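Local coordinates for regulatory protein SWI6 (Saccharomyces cerevisiae, PDB 1SW6) that takes part in cell-cycle-dependent transcription as a subunit common to the SBF and MBF complexes, represented here by its ankyrin-repeat domain, at residues A[60-65]-A[110-115]; A[137-140]-A[146-149]; A[186-191]-A[236-241]. All blocks are in the same frame, centred on the assembly; numbering follows the deposited sequence.

Contact 1: A[60-65]-A[110-115]; sequences KMKLEA and QEVNDA
Lys62 and Val112 join helix 57-71 to helix 105-115, a helix-to-helix packing in the ankyrin-repeat fragment of SWI6. Lys62 carries the contact, and its chain can be followed outward. Its CB leaves the backbone pointing neither at nor from the other helix and stays 5.3 Å from Val112 CG2, too far to touch. The first torsion sets CG anti to the backbone N (chi1 -178°), and every later torsion is also extended, which makes the side chain a rod that runs past Val112 and brings its end closer to helix 105-115. CG comes to 4.1 Å from Val112 CG2, a methyl-methylene contact. CD draws off slightly, and CE returns to the same methyl, with Lys62 CE again 4.1 Å from Val112 CG2. The rod thus passes the valine branch at about a right angle. CE also lies 3.7 Å from Val112 O.

At the tip, NZ donates a hydrogen bond to the backbone carbonyl of Thr119, just beyond helix 105-115, and this gives the amino group of a buried lysine an acceptor. That carbonyl would probably ease the burial of the ammonium. The end of Asn113 also lies close to NZ. Phe116 and Leu121 touch the Lys62 side chain as well.

A second, looser approach comes one helical turn on: Ala65 also touches Phe116, and Ala65 CB stands 4.8 Å from Val112 CG2.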
ATOM      1  N   LYS A  60      14.876   9.110  11.594  1.00 60.64           N
ATOM      2  CA  LYS A  60      13.854   8.298  10.952  1.00 59.50           C
ATOM      3  C   LYS A  60      12.869   7.746  11.975  1.00 58.42           C
ATOM      4  O   LYS A  60      11.651   7.812  11.773  1.00 57.18           O
ATOM      5  CB  LYS A  60      14.499   7.151  10.175  1.00 59.50           C
ATOM      6  CG  LYS A  60      13.499   6.295   9.424  1.00 60.72           C
ATOM      7  CD  LYS A  60      14.191   5.264   8.550  1.00 61.83           C
ATOM      8  CE  LYS A  60      13.175   4.489   7.718  1.00 62.77           C
ATOM      9  NZ  LYS A  60      13.787   3.357   6.958  1.00 63.67           N
ATOM     10  N   MET A  61      13.396   7.208  13.074  1.00 57.11           N
ATOM     11  CA  MET A  61      12.549   6.658  14.129  1.00 56.63           C
ATOM     12  C   MET A  61      11.618   7.744  14.655  1.00 54.07           C
ATOM     13  O   MET A  61      10.450   7.483  14.933  1.00 52.93           O
ATOM     14  CB  MET A  61      13.402   6.098  15.272  1.00 58.39           C
ATOM     15  CG  MET A  61      14.404   5.059  14.816  1.00 62.24           C
ATOM     16  SD  MET A  61      15.535   4.548  16.120  1.00 67.02           S
ATOM     17  CE  MET A  61      15.819   2.841  15.652  1.00 65.05           C
ATOM     18  N   LYS A  62      12.139   8.961  14.780  1.00 51.38           N
ATOM     19  CA  LYS A  62      11.334  10.072  15.255  1.00 50.27           C
ATOM     20  C   LYS A  62      10.274  10.426  14.214  1.00 49.32           C
ATOM     21  O   LYS A  62       9.101  10.597  14.545  1.00 47.79           O
ATOM     22  CB  LYS A  62      12.207  11.298  15.523  1.00 50.78           C
ATOM     23  CG  LYS A  62      11.417  12.476  16.075  1.00 51.99           C
ATOM     24  CD  LYS A  62      12.268  13.724  16.205  1.00 53.49           C
ATOM     25  CE  LYS A  62      11.480  14.843  16.876  1.00 54.27           C
ATOM     26  NZ  LYS A  62      12.254  16.123  16.909  1.00 56.97           N
ATOM     27  N   LEU A  63      10.688  10.544  12.953  1.00 48.65           N
ATOM     28  CA  LEU A  63       9.746  10.871  11.887  1.00 47.27           C
ATOM     29  C   LEU A  63       8.653   9.800  11.838  1.00 47.64           C
ATOM     30  O   LEU A  63       7.462  10.111  11.734  1.00 46.69           O
ATOM     31  CB  LEU A  63      10.458  10.938  10.530  1.00 45.73           C
ATOM     32  CG  LEU A  63       9.545  11.217   9.326  1.00 43.57           C
ATOM     33  CD1 LEU A  63       8.822  12.535   9.556  1.00 41.63           C
ATOM     34  CD2 LEU A  63      10.363  11.264   8.029  1.00 42.07           C
ATOM     35  N   GLU A  64       9.071   8.541  11.916  1.00 49.08           N
ATOM     36  CA  GLU A  64       8.132   7.428  11.900  1.00 51.24           C
ATOM     37  C   GLU A  64       7.130   7.575  13.036  1.00 51.73           C
ATOM     38  O   GLU A  64       5.951   7.270  12.870  1.00 52.00           O
ATOM     39  CB  GLU A  64       8.871   6.090  12.032  1.00 53.23           C
ATOM     40  CG  GLU A  64       9.556   5.609  10.750  1.00 58.14           C
ATOM     41  CD  GLU A  64      10.159   4.207  10.887  1.00 61.14           C
ATOM     42  OE1 GLU A  64      10.660   3.662   9.875  1.00 62.06           O
ATOM     43  OE2 GLU A  64      10.134   3.652  12.009  1.00 62.28           O
ATOM     44  N   ALA A  65       7.598   8.051  14.187  1.00 52.44           N
ATOM     45  CA  ALA A  65       6.723   8.225  15.345  1.00 53.96           C
ATOM     46  C   ALA A  65       5.710   9.326  15.067  1.00 53.91           C
ATOM     47  O   ALA A  65       4.501   9.114  15.181  1.00 53.83           O
ATOM     48  CB  ALA A  65       7.549   8.570  16.595  1.00 53.29           C
ATOM     49  N   GLN A 110       5.057  19.910  18.900  1.00 74.80           N
ATOM     50  CA  GLN A 110       5.786  20.089  20.158  1.00 74.95           C
ATOM     51  C   GLN A 110       5.734  18.781  20.945  1.00 74.61           C
ATOM     52  O   GLN A 110       6.656  18.451  21.688  1.00 74.78           O
ATOM     53  CB  GLN A 110       5.172  21.228  20.994  1.00 75.48           C
ATOM     54  CG  GLN A 110       5.977  21.620  22.270  1.00 74.70           C
ATOM     55  CD  GLN A 110       6.993  22.734  22.041  1.00 74.73           C
ATOM     56  OE1 GLN A 110       6.629  23.923  21.862  1.00 73.74           O
ATOM     57  NE2 GLN A 110       8.280  22.371  22.053  1.00 73.56           N
ATOM     58  N   GLU A 111       4.655  18.030  20.758  1.00 74.08           N
ATOM     59  CA  GLU A 111       4.469  16.758  21.442  1.00 74.10           C
ATOM     60  C   GLU A 111       5.529  15.727  21.063  1.00 74.57           C
ATOM     61  O   GLU A 111       6.066  15.036  21.927  1.00 74.73           O
ATOM     62  CB  GLU A 111       3.091  16.194  21.113  1.00 73.97           C
ATOM     63  CG  GLU A 111       2.672  15.036  21.992  1.00 74.06           C
ATOM     64  CD  GLU A 111       2.202  13.831  21.195  1.00 74.25           C
ATOM     65  OE1 GLU A 111       3.068  13.036  20.702  1.00 74.22           O
ATOM     66  OE2 GLU A 111       0.954  13.632  21.047  1.00 73.84           O
ATOM     67  N   VAL A 112       5.821  15.618  19.770  1.00 74.58           N
ATOM     68  CA  VAL A 112       6.809  14.655  19.291  1.00 75.23           C
ATOM     69  C   VAL A 112       8.238  15.102  19.571  1.00 76.30           C
ATOM     70  O   VAL A 112       9.139  14.272  19.698  1.00 76.59           O
ATOM     71  CB  VAL A 112       6.669  14.402  17.773  1.00 74.86           C
ATOM     72  CG1 VAL A 112       6.917  15.687  17.003  1.00 73.90           C
ATOM     73  CG2 VAL A 112       7.648  13.318  17.334  1.00 74.19           C
ATOM     74  N   ASN A 113       8.451  16.410  19.653  1.00 77.27           N
ATOM     75  CA  ASN A 113       9.782  16.935  19.935  1.00 78.27           C
ATOM     76  C   ASN A 113      10.147  16.682  21.393  1.00 78.51           C
ATOM     77  O   ASN A 113      11.325  16.653  21.753  1.00 78.38           O
ATOM     78  CB  ASN A 113       9.838  18.435  19.637  1.00 78.88           C
ATOM     79  CG  ASN A 113       9.979  18.726  18.157  1.00 79.27           C
ATOM     80  OD1 ASN A 113       9.869  19.871  17.724  1.00 80.35           O
ATOM     81  ND2 ASN A 113      10.234  17.687  17.373  1.00 79.18           N
ATOM     82  N   ASP A 114       9.127  16.497  22.224  1.00 78.49           N
ATOM     83  CA  ASP A 114       9.341  16.235  23.636  1.00 78.97           C
ATOM     84  C   ASP A 114       9.698  14.768  23.815  1.00 79.22           C
ATOM     85  O   ASP A 114      10.648  14.437  24.523  1.00 79.40           O
ATOM     86  CB  ASP A 114       8.084  16.566  24.447  1.00 79.25           C
ATOM     87  CG  ASP A 114       7.659  18.016  24.298  1.00 79.45           C
ATOM     88  OD1 ASP A 114       8.545  18.894  24.225  1.00 79.40           O
ATOM     89  OD2 ASP A 114       6.439  18.282  24.267  1.00 79.84           O
ATOM     90  N   ALA A 115       8.930  13.893  23.170  1.00 79.27           N
ATOM     91  CA  ALA A 115       9.176  12.455  23.248  1.00 78.98           C
ATOM     92  C   ALA A 115      10.561  12.156  22.676  1.00 78.37           C
ATOM     93  O   ALA A 115      11.229  11.214  23.097  1.00 78.05           O
ATOM     94  CB  ALA A 115       8.105  11.694  22.473  1.00 79.36           C
TER

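Contact 2: A[137-140]-A[146-149]; sequences WLTS and LVKH
Leu138 and Val147 are the residues whose CA atoms come nearest between 137-140 and 146-149, 6.3 Å apart, where helix 134-140 packs on helix 144-152. These are the paired helices of the helix-turn-helix unit in the first ankyrin repeat. Three side-chain meetings follow from that spacing.

Leu138 reaches over to Leu146 with both branches: its CD1 lies 3.8 Å from Leu146 CB, and its CD2 lies 4.0 Å from Leu146 CD2. Its own CB is left to the neighbouring residue, with Leu138 CB 4.1 Å from Val147 CG2. That methyl meets several atoms at once. Set anti to the carbonyl carbon (chi1 164° for CG1 places CG2 beside the backbone N), it faces the backbone of helix 134-140, 4.0 Å from Thr139 N and 3.5 Å from Thr139 OG1.

Thr139 OG1 spends its proton within its own helix, on the carbonyl oxygen of Leu135, and its approach to the Val147 methyl is a van der Waals contact. Around the pair, Leu138 and Leu146 meet Leu71 and Leu70 of helix 57-71, whereas Thr139 and Val147 meet Leu186 of helix 183-190.

With branched apolar groups supplying the contact and its one polar side-chain atom already bonded, the association between these two segments rests on apolar fit and burial.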
ATOM      1  N   TRP A 137       2.628   9.302   1.479  1.00 38.59           N
ATOM      2  CA  TRP A 137       1.611   8.591   2.253  1.00 39.56           C
ATOM      3  C   TRP A 137       0.354   9.425   2.424  1.00 37.99           C
ATOM      4  O   TRP A 137      -0.759   8.955   2.164  1.00 35.94           O
ATOM      5  CB  TRP A 137       2.147   8.237   3.641  1.00 42.74           C
ATOM      6  CG  TRP A 137       2.971   6.993   3.707  1.00 48.29           C
ATOM      7  CD1 TRP A 137       3.588   6.350   2.671  1.00 50.68           C
ATOM      8  CD2 TRP A 137       3.308   6.263   4.890  1.00 51.69           C
ATOM      9  NE1 TRP A 137       4.291   5.262   3.136  1.00 51.25           N
ATOM     10  CE2 TRP A 137       4.135   5.186   4.495  1.00 52.38           C
ATOM     11  CE3 TRP A 137       2.991   6.412   6.249  1.00 53.82           C
ATOM     12  CZ2 TRP A 137       4.651   4.264   5.411  1.00 54.14           C
ATOM     13  CZ3 TRP A 137       3.506   5.492   7.163  1.00 54.72           C
ATOM     14  CH2 TRP A 137       4.326   4.433   6.736  1.00 55.13           C
ATOM     15  N   LEU A 138       0.544  10.663   2.867  1.00 36.13           N
ATOM     16  CA  LEU A 138      -0.571  11.574   3.108  1.00 35.94           C
ATOM     17  C   LEU A 138      -1.319  12.008   1.853  1.00 35.46           C
ATOM     18  O   LEU A 138      -2.526  12.256   1.901  1.00 34.00           O
ATOM     19  CB  LEU A 138      -0.073  12.792   3.890  1.00 36.28           C
ATOM     20  CG  LEU A 138       0.219  12.404   5.342  1.00 36.54           C
ATOM     21  CD1 LEU A 138       0.812  13.560   6.119  1.00 39.85           C
ATOM     22  CD2 LEU A 138      -1.077  11.971   5.982  1.00 37.68           C
ATOM     23  N   THR A 139      -0.610  12.087   0.729  1.00 34.95           N
ATOM     24  CA  THR A 139      -1.235  12.477  -0.530  1.00 34.65           C
ATOM     25  C   THR A 139      -2.025  11.292  -1.095  1.00 35.66           C
ATOM     26  O   THR A 139      -3.120  11.452  -1.649  1.00 34.09           O
ATOM     27  CB  THR A 139      -0.173  12.926  -1.565  1.00 36.15           C
ATOM     28  OG1 THR A 139       0.397  14.182  -1.156  1.00 35.63           O
ATOM     29  CG2 THR A 139      -0.798  13.082  -2.955  1.00 33.75           C
ATOM     30  N   SER A 140      -1.470  10.095  -0.937  1.00 35.87           N
ATOM     31  CA  SER A 140      -2.113   8.889  -1.446  1.00 37.71           C
ATOM     32  C   SER A 140      -3.464   8.679  -0.767  1.00 37.06           C
ATOM     33  O   SER A 140      -4.369   8.061  -1.315  1.00 36.99           O
ATOM     34  CB  SER A 140      -1.216   7.679  -1.177  1.00 37.38           C
ATOM     35  OG  SER A 140      -1.723   6.517  -1.810  1.00 42.82           O
ATOM     36  N   LEU A 146      -3.335  17.746   6.116  1.00 39.05           N
ATOM     37  CA  LEU A 146      -1.998  17.415   6.569  1.00 39.56           C
ATOM     38  C   LEU A 146      -0.944  17.714   5.491  1.00 38.91           C
ATOM     39  O   LEU A 146       0.175  18.127   5.809  1.00 38.28           O
ATOM     40  CB  LEU A 146      -1.955  15.963   7.025  1.00 39.53           C
ATOM     41  CG  LEU A 146      -1.980  15.830   8.550  1.00 41.78           C
ATOM     42  CD1 LEU A 146      -2.912  16.869   9.175  1.00 41.08           C
ATOM     43  CD2 LEU A 146      -2.409  14.420   8.915  1.00 42.32           C
ATOM     44  N   VAL A 147      -1.294  17.529   4.219  1.00 38.62           N
ATOM     45  CA  VAL A 147      -0.345  17.824   3.145  1.00 37.49           C
ATOM     46  C   VAL A 147       0.053  19.303   3.176  1.00 38.79           C
ATOM     47  O   VAL A 147       1.230  19.643   3.047  1.00 37.76           O
ATOM     48  CB  VAL A 147      -0.928  17.500   1.750  1.00 37.86           C
ATOM     49  CG1 VAL A 147      -0.081  18.171   0.656  1.00 35.52           C
ATOM     50  CG2 VAL A 147      -0.920  15.988   1.526  1.00 36.00           C
ATOM     51  N   LYS A 148      -0.930  20.179   3.356  1.00 39.35           N
ATOM     52  CA  LYS A 148      -0.665  21.608   3.402  1.00 41.08           C
ATOM     53  C   LYS A 148       0.237  21.977   4.581  1.00 42.21           C
ATOM     54  O   LYS A 148       1.169  22.772   4.439  1.00 42.53           O
ATOM     55  CB  LYS A 148      -1.990  22.356   3.460  1.00 42.14           C
ATOM     56  CG  LYS A 148      -2.747  22.259   2.155  1.00 42.73           C
ATOM     57  CD  LYS A 148      -4.255  22.348   2.335  1.00 46.24           C
ATOM     58  CE  LYS A 148      -4.699  23.664   2.929  1.00 48.86           C
ATOM     59  NZ  LYS A 148      -6.192  23.771   2.877  1.00 50.97           N
ATOM     60  N   HIS A 149      -0.033  21.386   5.738  1.00 42.39           N
ATOM     61  CA  HIS A 149       0.777  21.631   6.922  1.00 43.29           C
ATOM     62  C   HIS A 149       2.209  21.144   6.714  1.00 43.59           C
ATOM     63  O   HIS A 149       3.157  21.820   7.099  1.00 43.43           O
ATOM     64  CB  HIS A 149       0.166  20.922   8.128  1.00 44.39           C
ATOM     65  CG  HIS A 149      -0.931  21.694   8.787  1.00 45.99           C
ATOM     66  ND1 HIS A 149      -2.149  21.131   9.107  1.00 47.07           N
ATOM     67  CD2 HIS A 149      -0.983  22.976   9.216  1.00 45.91           C
ATOM     68  CE1 HIS A 149      -2.903  22.036   9.708  1.00 47.22           C
ATOM     69  NE2 HIS A 149      -2.219  23.162   9.787  1.00 47.44           N
TER

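Contact 3: A[186-191]-A[236-241]; sequences LLDYLY and QNRPIQ
Asp188 and Arg238 form the ionic part of this contact, a salt bridge between helix 183-190 and the segment leading into strand 240-242. The arginine meets the carboxylate end-on with two nitrogens, one for each oxygen: NH1 lies 2.9 Å from Asp188 OD1, and NH2 lies 2.9 Å from Asp188 OD2. The second of these bonds is the straighter, with an N-H...O angle of 169°. Both oxygens sit close to the guanidinium plane, yet the pair is not coplanar: the two flat groups are turned 46° apart. OD1 is met on its syn side, somewhat out of the carboxylate plane; the twist carries NH2 farther out, and OD2 is met from above that plane. A bend in the arginine chain (chi3 58°) turns the guanidinium to present this end.

Further hydrogen bonds fix both partners. Asp188 OD1 also accepts from Trp231 NE1, on helix 218-234, and Arg238 NE donates to the carbonyl of Gly25. The bridge thus ties the second ankyrin repeat to the third, in which residues 236-239 run into strand 240-242, parallel to strand 27-29 near the modelled N-terminus.

With alanine here instead of Asp188, the NH1 and NH2 end of Arg238 is likely to lose its counter-charge, and Trp231 NE1 its acceptor.

Packing comes from neighbours: Trp231 touches Leu187, Tyr191 and the Arg238 side chain, while Ile240 packs on Leu263 of helix 261-265. Within helix 183-190, Leu186 O accepts from both Tyr189 N, at 3.1 Å, and Leu190 N, at 2.9 Å.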
ATOM      1  N   LEU A 186      -5.746  20.179  -4.133  1.00 29.90           N
ATOM      2  CA  LEU A 186      -4.394  19.619  -3.963  1.00 30.83           C
ATOM      3  C   LEU A 186      -3.375  20.213  -4.955  1.00 29.89           C
ATOM      4  O   LEU A 186      -2.200  20.396  -4.634  1.00 31.17           O
ATOM      5  CB  LEU A 186      -4.431  18.103  -4.143  1.00 29.15           C
ATOM      6  CG  LEU A 186      -3.126  17.348  -3.877  1.00 30.02           C
ATOM      7  CD1 LEU A 186      -2.778  17.410  -2.392  1.00 28.76           C
ATOM      8  CD2 LEU A 186      -3.298  15.892  -4.312  1.00 30.25           C
ATOM      9  N   LEU A 187      -3.825  20.507  -6.164  1.00 30.06           N
ATOM     10  CA  LEU A 187      -2.930  21.060  -7.164  1.00 31.27           C
ATOM     11  C   LEU A 187      -2.366  22.419  -6.740  1.00 30.57           C
ATOM     12  O   LEU A 187      -1.256  22.768  -7.124  1.00 32.05           O
ATOM     13  CB  LEU A 187      -3.653  21.162  -8.515  1.00 30.95           C
ATOM     14  CG  LEU A 187      -3.978  19.792  -9.137  1.00 31.53           C
ATOM     15  CD1 LEU A 187      -4.771  19.956 -10.426  1.00 32.24           C
ATOM     16  CD2 LEU A 187      -2.672  19.041  -9.407  1.00 31.66           C
ATOM     17  N   ASP A 188      -3.111  23.189  -5.947  1.00 31.72           N
ATOM     18  CA  ASP A 188      -2.591  24.492  -5.513  1.00 33.98           C
ATOM     19  C   ASP A 188      -1.313  24.333  -4.701  1.00 33.51           C
ATOM     20  O   ASP A 188      -0.446  25.218  -4.717  1.00 33.58           O
ATOM     21  CB  ASP A 188      -3.621  25.272  -4.683  1.00 34.31           C
ATOM     22  CG  ASP A 188      -4.763  25.819  -5.526  1.00 37.83           C
ATOM     23  OD1 ASP A 188      -4.675  25.772  -6.783  1.00 37.40           O
ATOM     24  OD2 ASP A 188      -5.746  26.302  -4.925  1.00 38.18           O
ATOM     25  N   TYR A 189      -1.194  23.207  -4.001  1.00 34.00           N
ATOM     26  CA  TYR A 189      -0.007  22.929  -3.192  1.00 36.19           C
ATOM     27  C   TYR A 189       1.003  21.970  -3.833  1.00 36.24           C
ATOM     28  O   TYR A 189       2.174  21.974  -3.444  1.00 38.00           O
ATOM     29  CB  TYR A 189      -0.404  22.374  -1.821  1.00 37.12           C
ATOM     30  CG  TYR A 189      -1.067  23.387  -0.930  1.00 41.15           C
ATOM     31  CD1 TYR A 189      -2.390  23.774  -1.146  1.00 42.27           C
ATOM     32  CD2 TYR A 189      -0.360  23.998   0.109  1.00 42.86           C
ATOM     33  CE1 TYR A 189      -2.997  24.745  -0.355  1.00 45.74           C
ATOM     34  CE2 TYR A 189      -0.953  24.971   0.909  1.00 45.83           C
ATOM     35  CZ  TYR A 189      -2.274  25.341   0.670  1.00 47.11           C
ATOM     36  OH  TYR A 189      -2.867  26.309   1.453  1.00 52.00           O
ATOM     37  N   LEU A 190       0.577  21.165  -4.807  1.00 34.36           N
ATOM     38  CA  LEU A 190       1.514  20.211  -5.420  1.00 35.32           C
ATOM     39  C   LEU A 190       1.827  20.401  -6.905  1.00 35.02           C
ATOM     40  O   LEU A 190       2.462  19.540  -7.502  1.00 34.46           O
ATOM     41  CB  LEU A 190       1.041  18.758  -5.197  1.00 33.47           C
ATOM     42  CG  LEU A 190       0.788  18.241  -3.767  1.00 33.00           C
ATOM     43  CD1 LEU A 190       0.662  16.714  -3.790  1.00 33.07           C
ATOM     44  CD2 LEU A 190       1.938  18.633  -2.839  1.00 31.64           C
ATOM     45  N   TYR A 191       1.408  21.524  -7.491  1.00 34.89           N
ATOM     46  CA  TYR A 191       1.673  21.790  -8.909  1.00 35.19           C
ATOM     47  C   TYR A 191       3.150  21.673  -9.297  1.00 34.33           C
ATOM     48  O   TYR A 191       3.464  21.338 -10.441  1.00 34.77           O
ATOM     49  CB  TYR A 191       1.137  23.178  -9.312  1.00 35.13           C
ATOM     50  CG  TYR A 191       1.870  24.343  -8.681  1.00 34.64           C
ATOM     51  CD1 TYR A 191       3.106  24.766  -9.171  1.00 36.33           C
ATOM     52  CD2 TYR A 191       1.351  24.986  -7.568  1.00 37.34           C
ATOM     53  CE1 TYR A 191       3.812  25.804  -8.553  1.00 36.74           C
ATOM     54  CE2 TYR A 191       2.039  26.017  -6.943  1.00 38.26           C
ATOM     55  CZ  TYR A 191       3.269  26.423  -7.438  1.00 39.33           C
ATOM     56  OH  TYR A 191       3.949  27.447  -6.803  1.00 41.36           O
ATOM     57  N   GLN A 236      -4.790  31.080 -14.430  1.00 52.51           N
ATOM     58  CA  GLN A 236      -4.352  32.303 -15.102  1.00 56.85           C
ATOM     59  C   GLN A 236      -4.988  33.550 -14.474  1.00 58.12           C
ATOM     60  O   GLN A 236      -4.372  34.613 -14.428  1.00 58.69           O
ATOM     61  CB  GLN A 236      -4.717  32.229 -16.588  1.00 58.51           C
ATOM     62  CG  GLN A 236      -4.153  33.355 -17.432  1.00 62.87           C
ATOM     63  CD  GLN A 236      -2.637  33.377 -17.426  1.00 64.78           C
ATOM     64  OE1 GLN A 236      -1.982  32.397 -17.804  1.00 65.62           O
ATOM     65  NE2 GLN A 236      -2.068  34.498 -16.994  1.00 65.35           N
ATOM     66  N   ASN A 237      -6.224  33.412 -13.995  1.00 59.88           N
ATOM     67  CA  ASN A 237      -6.936  34.519 -13.355  1.00 61.65           C
ATOM     68  C   ASN A 237      -6.985  34.328 -11.840  1.00 61.25           C
ATOM     69  O   ASN A 237      -8.038  34.503 -11.220  1.00 62.86           O
ATOM     70  CB  ASN A 237      -8.377  34.615 -13.873  1.00 62.69           C
ATOM     71  CG  ASN A 237      -8.450  34.782 -15.371  1.00 64.36           C
ATOM     72  OD1 ASN A 237      -7.725  35.595 -15.949  1.00 66.13           O
ATOM     73  ND2 ASN A 237      -9.338  34.024 -16.012  1.00 63.98           N
ATOM     74  N   ARG A 238      -5.857  33.966 -11.238  1.00 59.60           N
ATOM     75  CA  ARG A 238      -5.838  33.756  -9.801  1.00 58.29           C
ATOM     76  C   ARG A 238      -4.665  34.441  -9.112  1.00 59.19           C
ATOM     77  O   ARG A 238      -3.508  34.261  -9.495  1.00 58.85           O
ATOM     78  CB  ARG A 238      -5.830  32.256  -9.495  1.00 55.32           C
ATOM     79  CG  ARG A 238      -7.091  31.532  -9.950  1.00 51.78           C
ATOM     80  CD  ARG A 238      -7.076  30.077  -9.507  1.00 48.78           C
ATOM     81  NE  ARG A 238      -6.956  29.972  -8.058  1.00 45.78           N
ATOM     82  CZ  ARG A 238      -6.551  28.880  -7.422  1.00 45.63           C
ATOM     83  NH1 ARG A 238      -6.229  27.790  -8.117  1.00 42.60           N
ATOM     84  NH2 ARG A 238      -6.448  28.886  -6.096  1.00 43.80           N
ATOM     85  N   PRO A 239      -4.954  35.241  -8.076  1.00 60.20           N
ATOM     86  CA  PRO A 239      -3.888  35.938  -7.352  1.00 61.43           C
ATOM     87  C   PRO A 239      -2.925  34.929  -6.730  1.00 63.07           C
ATOM     88  O   PRO A 239      -3.293  33.787  -6.473  1.00 62.72           O
ATOM     89  CB  PRO A 239      -4.656  36.747  -6.307  1.00 61.02           C
ATOM     90  CG  PRO A 239      -5.876  35.894  -6.049  1.00 61.06           C
ATOM     91  CD  PRO A 239      -6.265  35.465  -7.440  1.00 60.39           C
ATOM     92  N   ILE A 240      -1.690  35.353  -6.504  1.00 65.04           N
ATOM     93  CA  ILE A 240      -0.682  34.481  -5.916  1.00 67.86           C
ATOM     94  C   ILE A 240      -0.040  35.150  -4.701  1.00 69.67           C
ATOM     95  O   ILE A 240       0.626  36.178  -4.834  1.00 70.25           O
ATOM     96  CB  ILE A 240       0.440  34.165  -6.926  1.00 68.13           C
ATOM     97  CG1 ILE A 240      -0.147  33.531  -8.189  1.00 68.38           C
ATOM     98  CG2 ILE A 240       1.469  33.245  -6.287  1.00 68.11           C
ATOM     99  CD1 ILE A 240       0.870  33.355  -9.304  1.00 69.28           C
ATOM    100  N   GLN A 241      -0.242  34.577  -3.520  1.00 71.42           N
ATOM    101  CA  GLN A 241       0.356  35.145  -2.320  1.00 73.55           C
ATOM    102  C   GLN A 241       1.278  34.128  -1.655  1.00 74.75           C
ATOM    103  O   GLN A 241       0.955  32.942  -1.579  1.00 75.30           O
ATOM    104  CB  GLN A 241      -0.730  35.604  -1.342  1.00 73.62           C
ATOM    105  CG  GLN A 241      -1.628  34.502  -0.817  1.00 75.25           C
ATOM    106  CD  GLN A 241      -2.626  35.007   0.215  1.00 75.80           C
ATOM    107  OE1 GLN A 241      -3.450  35.878  -0.072  1.00 76.10           O
ATOM    108  NE2 GLN A 241      -2.555  34.459   1.424  1.00 75.89           N
TER

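Overall arrangement
Along the chain the three contacts come in series. Contacts 1 and 2 have centres about 17 Å apart, as do contacts 2 and 3, while contacts 1 and 3 are about 31 Å apart; contact 2 therefore lies between the others. Helix 57-71 of contact 1 also packs on both helices of contact 2 through Leu70 and Leu71, although the contacts themselves do not touch. Contacts 2 and 3 do touch: Lys148 CG is 3.5 Å from Tyr189 CZ, and Val147 CG1 is 4.1 Å from Leu190 CD2. The first repeat is thus flanked by helix 57-71 and helix 183-190 of the second repeat, while contact 3 links that second repeat to the third.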